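Local structure of 2,5-dihydroxypyridine 5,6-dioxygenase (Pseudomonas putida KT2440, 7CUP) at residues Asp137-Arg140 / Arg141-Ala145; Arg293-Tyr296 / Gly297-Leu300. The protein catalyses the iron-dependent, dioxygen-consuming ring opening of 2,5-dihydroxypyridine between carbons 5 and 6, giving N-formylmaleamate in aerobic nicotinate degradation. All coordinates share one frame; numbering follows the deposited sequence.

In the fold
Both contacts are local, and contact 1 precedes contact 2 along the chain. Contact 1 is two turns near the start of helix 136-151, away from the iron site, its centre about 16 Å from that of the chain. Contact 2, buried and about 11 Å from the chain centre, is the turn that leads from helix 290-294 into strand 299-303. Their centres lie about 14 Å apart, yet they touch where Arg141 NH1 packs 4.1 Å from Tyr296 CE1. Contact 2 borders the iron, bound by His265, Ser302, His318 and Asp320: the Arg293 side chain comes within about 6 Å of the metal and salt-bridges Asp320, while the Leu300 side chain lies about 4 Å from that of His265.

Contact 1. Residues Asp137-Arg140 / Arg141-Ala145; sequences DDKR and RVLAA
Asp137 O takes the backbone N-H of Arg141 at 3.0 Å, the first of five successive i to i+4 bonds along alpha-helical 137-145. The Asp137 carboxylate grips Arg140 one turn on: OD1 meets NH2 at 3.2 Å from above the carboxylate plane, and OD2 makes a weak bond to NE in the guanidinium plane. Arg141 CG lies over a face of this guanidinium. Asp138 lies alongside the Arg141 side chain, both pointing the same way. Its OD1 forms a salt bridge with Arg141 NH2 (2.9 Å), in the guanidinium plane but well above that of the carboxylate; the two planes are 89° apart. The bend of Arg141 at chi3 (-58°) swings the guanidinium across to this aspartate. A water accepts from Arg141 NE at 2.7 Å and donates to OD1 of both aspartates. Lys139, extended along its chain, brings CE to 3.8 Å from Leu143 CD1 and sends NZ on to Asp182. Arg140 sends NH1 to Glu346 O. Buried Asp138 and Arg141 have further polar partners: Arg273 (salt bridge) and Gln271 NE2 on Asp138 OD2, Leu270 O on Arg141 NH2 and Ser347 O on Arg141 NH1. The two arginines probably favour the ionised form of Asp138.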
ATOM      1  N   ASP A 137     -21.676  17.992  28.605  1.00 29.35           N
ATOM      2  CA  ASP A 137     -22.129  19.398  28.748  1.00 31.44           C
ATOM      3  C   ASP A 137     -22.751  19.867  27.430  1.00 33.10           C
ATOM      4  O   ASP A 137     -23.792  20.571  27.484  1.00 31.83           O
ATOM      5  CB  ASP A 137     -20.994  20.278  29.268  1.00 35.74           C
ATOM      6  CG  ASP A 137     -21.517  21.356  30.205  1.00 43.94           C
ATOM      7  OD1 ASP A 137     -21.603  22.521  29.744  1.00 43.84           O
ATOM      8  OD2 ASP A 137     -21.892  21.006  31.363  1.00 40.17           O
ATOM      9  N   ASP A 138     -22.197  19.469  26.275  1.00 28.78           N
ATOM     10  CA  ASP A 138     -22.820  19.840  24.983  1.00 27.45           C
ATOM     11  C   ASP A 138     -24.249  19.281  24.968  1.00 25.90           C
ATOM     12  O   ASP A 138     -25.152  19.985  24.525  1.00 26.42           O
ATOM     13  CB  ASP A 138     -22.000  19.372  23.769  1.00 29.25           C
ATOM     14  CG  ASP A 138     -20.766  20.227  23.478  1.00 31.75           C
ATOM     15  OD1 ASP A 138     -20.597  21.283  24.136  1.00 29.56           O
ATOM     16  OD2 ASP A 138     -19.952  19.819  22.611  1.00 35.13           O
ATOM     17  N   LYS A 139     -24.426  18.021  25.332  1.00 24.91           N
ATOM     18  CA  LYS A 139     -25.750  17.341  25.324  1.00 27.98           C
ATOM     19  C   LYS A 139     -26.720  18.112  26.230  1.00 28.54           C
ATOM     20  O   LYS A 139     -27.873  18.364  25.797  1.00 26.79           O
ATOM     21  CB  LYS A 139     -25.631  15.905  25.827  1.00 29.69           C
ATOM     22  CG  LYS A 139     -26.918  15.116  25.690  1.00 32.12           C
ATOM     23  CD  LYS A 139     -26.961  13.897  26.555  1.00 33.87           C
ATOM     24  CE  LYS A 139     -28.271  13.166  26.428  1.00 36.68           C
ATOM     25  NZ  LYS A 139     -28.145  11.819  27.030  1.00 39.91           N
ATOM     26  N   ARG A 140     -26.260  18.451  27.431  1.00 29.55           N
ATOM     27  CA  ARG A 140     -27.082  19.197  28.419  1.00 36.57           C
ATOM     28  C   ARG A 140     -27.615  20.476  27.751  1.00 36.32           C
ATOM     29  O   ARG A 140     -28.856  20.695  27.773  1.00 34.09           O
ATOM     30  CB  ARG A 140     -26.281  19.471  29.699  1.00 40.03           C
ATOM     31  CG  ARG A 140     -27.101  20.134  30.802  1.00 43.15           C
ATOM     32  CD  ARG A 140     -26.295  20.646  31.978  1.00 46.81           C
ATOM     33  NE  ARG A 140     -25.216  21.574  31.625  1.00 52.86           N
ATOM     34  CZ  ARG A 140     -25.376  22.844  31.250  1.00 52.94           C
ATOM     35  NH1 ARG A 140     -26.577  23.384  31.137  1.00 57.03           N
ATOM     36  NH2 ARG A 140     -24.322  23.572  30.948  1.00 56.95           N
ATOM     37  N   ARG A 141     -26.732  21.279  27.153  1.00 36.59           N
ATOM     38  CA  ARG A 141     -27.093  22.601  26.581  1.00 34.76           C
ATOM     39  C   ARG A 141     -28.091  22.397  25.436  1.00 34.71           C
ATOM     40  O   ARG A 141     -29.076  23.156  25.340  1.00 34.31           O
ATOM     41  CB  ARG A 141     -25.837  23.368  26.156  1.00 34.09           C
ATOM     42  CG  ARG A 141     -24.944  23.767  27.324  1.00 35.24           C
ATOM     43  CD  ARG A 141     -23.783  24.700  26.981  1.00 33.67           C
ATOM     44  NE  ARG A 141     -22.922  24.087  25.971  1.00 36.92           N
ATOM     45  CZ  ARG A 141     -23.019  24.313  24.658  1.00 37.79           C
ATOM     46  NH1 ARG A 141     -23.902  25.172  24.186  1.00 34.63           N
ATOM     47  NH2 ARG A 141     -22.238  23.672  23.805  1.00 38.76           N
ATOM     48  N   VAL A 142     -27.876  21.387  24.601  1.00 30.70           N
ATOM     49  CA  VAL A 142     -28.729  21.131  23.399  1.00 31.27           C
ATOM     50  C   VAL A 142     -30.134  20.665  23.826  1.00 31.84           C
ATOM     51  O   VAL A 142     -31.123  21.049  23.139  1.00 29.87           O
ATOM     52  CB  VAL A 142     -28.055  20.118  22.457  1.00 32.89           C
ATOM     53  CG1 VAL A 142     -29.006  19.603  21.382  1.00 33.49           C
ATOM     54  CG2 VAL A 142     -26.786  20.708  21.855  1.00 30.86           C
ATOM     55  N   LEU A 143     -30.216  19.798  24.840  1.00 34.24           N
ATOM     56  CA  LEU A 143     -31.511  19.302  25.377  1.00 37.37           C
ATOM     57  C   LEU A 143     -32.279  20.463  26.040  1.00 39.18           C
ATOM     58  O   LEU A 143     -33.515  20.491  25.884  1.00 41.84           O
ATOM     59  CB  LEU A 143     -31.250  18.205  26.402  1.00 36.91           C
ATOM     60  CG  LEU A 143     -30.715  16.885  25.870  1.00 42.56           C
ATOM     61  CD1 LEU A 143     -30.955  15.808  26.914  1.00 41.13           C
ATOM     62  CD2 LEU A 143     -31.336  16.511  24.530  1.00 42.08           C
ATOM     63  N   ALA A 144     -31.587  21.364  26.753  1.00 35.50           N
ATOM     64  CA  ALA A 144     -32.182  22.602  27.320  1.00 37.51           C
ATOM     65  C   ALA A 144     -32.806  23.438  26.188  1.00 39.56           C
ATOM     66  O   ALA A 144     -33.960  23.924  26.330  1.00 38.61           O
ATOM     67  CB  ALA A 144     -31.153  23.375  28.097  1.00 35.33           C
ATOM     68  N   ALA A 145     -32.121  23.580  25.055  1.00 36.21           N
ATOM     69  CA  ALA A 145     -32.670  24.306  23.884  1.00 36.99           C
ATOM     70  C   ALA A 145     -33.874  23.541  23.352  1.00 37.24           C
ATOM     71  O   ALA A 145     -34.866  24.186  22.953  1.00 40.83           O
ATOM     72  CB  ALA A 145     -31.635  24.488  22.801  1.00 35.78           C
TER
HETATM   73  O   HOH W   1     -20.710  22.950  26.962  1.00 34.67           O

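Contact 2. Residues Arg293-Tyr296 / Gly297-Leu300; sequences RAFY and GNFL
The Asn298 amide ties Arg293 O, at the end of helix 290-294, to the chain that leaves it, and the Asn298 backbone N closes the turn between. Asn298 ND2 donates to Arg293 O at 2.8 Å, almost straight at 174°; the carbonyl oxygen lies in the amide plane, but the donor sits far above the carbonyl plane. A water bridges the same two residues, donating to Arg293 O and to Asn298 OD1 (2.9 Å). The backbone N of Asn298 bonds to Phe295 O at 3.2 Å in a type II beta turn whose Gly297 has the positive phi (89°) usual for the third position. The Arg293 guanidinium reaches Met288 O through NH1 and salt-bridges the iron ligand Asp320 through NE.

Apolar contacts add to this. Asn298 CB stands over one face of the Phe295 ring in a CH-pi contact, 3.5 Å from the centroid, with ring and amide planes steeply inclined to each other. With chi1 at 77°, Asn298 CG lies between the backbone N and the carbonyl carbon, which directs the amide back toward the helix end. Leu300 CD2 rests 4.0 Å from Arg293 CB. Pro322, of strand 319-323, touches Phe295, Asn298 and Leu300.

The helix-end carbonyl is thus met by amide and water; amide bond and turn together probably help to keep Arg293 and Leu300 beside the iron ligands Asp320 and His265, consistent with a second-shell role for Arg293.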
ATOM      1  N   ARG A 293     -22.359  24.394   9.848  1.00 23.45           N
ATOM      2  CA  ARG A 293     -23.721  24.009  10.304  1.00 21.66           C
ATOM      3  C   ARG A 293     -23.892  24.343  11.791  1.00 20.48           C
ATOM      4  O   ARG A 293     -25.033  24.638  12.195  1.00 22.05           O
ATOM      5  CB  ARG A 293     -24.023  22.531  10.048  1.00 21.23           C
ATOM      6  CG  ARG A 293     -24.058  22.138   8.580  1.00 22.66           C
ATOM      7  CD  ARG A 293     -24.418  20.695   8.387  1.00 22.34           C
ATOM      8  NE  ARG A 293     -24.587  20.451   6.966  1.00 23.19           N
ATOM      9  CZ  ARG A 293     -23.600  20.271   6.092  1.00 26.11           C
ATOM     10  NH1 ARG A 293     -22.336  20.291   6.503  1.00 26.55           N
ATOM     11  NH2 ARG A 293     -23.880  20.062   4.808  1.00 26.15           N
ATOM     12  N   ALA A 294     -22.851  24.187  12.606  1.00 20.71           N
ATOM     13  CA  ALA A 294     -22.999  24.060  14.074  1.00 21.93           C
ATOM     14  C   ALA A 294     -22.617  25.343  14.824  1.00 22.57           C
ATOM     15  O   ALA A 294     -22.923  25.382  16.015  1.00 24.49           O
ATOM     16  CB  ALA A 294     -22.237  22.872  14.625  1.00 20.37           C
ATOM     17  N   PHE A 295     -21.961  26.326  14.224  1.00 21.63           N
ATOM     18  CA  PHE A 295     -21.327  27.403  15.023  1.00 22.65           C
ATOM     19  C   PHE A 295     -22.396  28.094  15.897  1.00 22.84           C
ATOM     20  O   PHE A 295     -23.547  28.327  15.461  1.00 22.65           O
ATOM     21  CB  PHE A 295     -20.498  28.340  14.152  1.00 21.73           C
ATOM     22  CG  PHE A 295     -21.225  29.243  13.172  1.00 24.32           C
ATOM     23  CD1 PHE A 295     -21.603  30.525  13.537  1.00 22.61           C
ATOM     24  CD2 PHE A 295     -21.393  28.877  11.838  1.00 24.31           C
ATOM     25  CE1 PHE A 295     -22.172  31.388  12.613  1.00 23.38           C
ATOM     26  CE2 PHE A 295     -21.977  29.741  10.922  1.00 24.70           C
ATOM     27  CZ  PHE A 295     -22.381  30.993  11.312  1.00 23.16           C
ATOM     28  N   TYR A 296     -22.012  28.393  17.131  1.00 24.78           N
ATOM     29  CA  TYR A 296     -22.860  28.993  18.189  1.00 27.13           C
ATOM     30  C   TYR A 296     -23.608  30.223  17.643  1.00 27.91           C
ATOM     31  O   TYR A 296     -22.962  31.183  17.194  1.00 29.89           O
ATOM     32  CB  TYR A 296     -21.943  29.350  19.357  1.00 29.24           C
ATOM     33  CG  TYR A 296     -22.611  29.702  20.667  1.00 31.21           C
ATOM     34  CD1 TYR A 296     -23.094  28.711  21.507  1.00 34.78           C
ATOM     35  CD2 TYR A 296     -22.665  31.009  21.120  1.00 32.35           C
ATOM     36  CE1 TYR A 296     -23.651  29.008  22.744  1.00 34.83           C
ATOM     37  CE2 TYR A 296     -23.205  31.323  22.360  1.00 34.46           C
ATOM     38  CZ  TYR A 296     -23.710  30.321  23.169  1.00 33.28           C
ATOM     39  OH  TYR A 296     -24.264  30.602  24.380  1.00 34.51           O
ATOM     40  N   GLY A 297     -24.938  30.203  17.646  1.00 29.14           N
ATOM     41  CA  GLY A 297     -25.746  31.402  17.332  1.00 29.39           C
ATOM     42  C   GLY A 297     -26.064  31.568  15.854  1.00 29.42           C
ATOM     43  O   GLY A 297     -26.679  32.570  15.495  1.00 28.45           O
ATOM     44  N   ASN A 298     -25.723  30.609  14.999  1.00 27.04           N
ATOM     45  CA  ASN A 298     -26.134  30.675  13.579  1.00 26.36           C
ATOM     46  C   ASN A 298     -27.648  30.419  13.525  1.00 25.73           C
ATOM     47  O   ASN A 298     -28.219  29.875  14.484  1.00 27.89           O
ATOM     48  CB  ASN A 298     -25.267  29.752  12.684  1.00 28.21           C
ATOM     49  CG  ASN A 298     -25.590  28.265  12.744  1.00 29.42           C
ATOM     50  OD1 ASN A 298     -26.625  27.852  13.266  1.00 29.84           O
ATOM     51  ND2 ASN A 298     -24.718  27.436  12.180  1.00 28.41           N
ATOM     52  N   PHE A 299     -28.277  30.821  12.432  1.00 25.89           N
ATOM     53  CA  PHE A 299     -29.578  30.284  11.975  1.00 25.36           C
ATOM     54  C   PHE A 299     -29.275  29.395  10.775  1.00 26.24           C
ATOM     55  O   PHE A 299     -28.654  29.871   9.815  1.00 24.62           O
ATOM     56  CB  PHE A 299     -30.558  31.389  11.586  1.00 25.18           C
ATOM     57  CG  PHE A 299     -31.825  30.858  10.982  1.00 25.30           C
ATOM     58  CD1 PHE A 299     -32.690  30.090  11.734  1.00 25.58           C
ATOM     59  CD2 PHE A 299     -32.124  31.077   9.659  1.00 25.16           C
ATOM     60  CE1 PHE A 299     -33.845  29.563  11.171  1.00 25.13           C
ATOM     61  CE2 PHE A 299     -33.291  30.587   9.103  1.00 26.95           C
ATOM     62  CZ  PHE A 299     -34.141  29.809   9.856  1.00 25.69           C
ATOM     63  N   LEU A 300     -29.680  28.138  10.848  1.00 25.65           N
ATOM     64  CA  LEU A 300     -29.434  27.154   9.776  1.00 27.85           C
ATOM     65  C   LEU A 300     -30.778  26.767   9.211  1.00 26.86           C
ATOM     66  O   LEU A 300     -31.594  26.209   9.968  1.00 28.15           O
ATOM     67  CB  LEU A 300     -28.719  25.929  10.351  1.00 27.28           C
ATOM     68  CG  LEU A 300     -28.405  24.830   9.341  1.00 28.35           C
ATOM     69  CD1 LEU A 300     -27.444  25.332   8.262  1.00 26.99           C
ATOM     70  CD2 LEU A 300     -27.827  23.610  10.051  1.00 27.28           C
TER
HETATM   71  O   HOH W   2     -27.479  25.050  13.316  1.00 23.58           O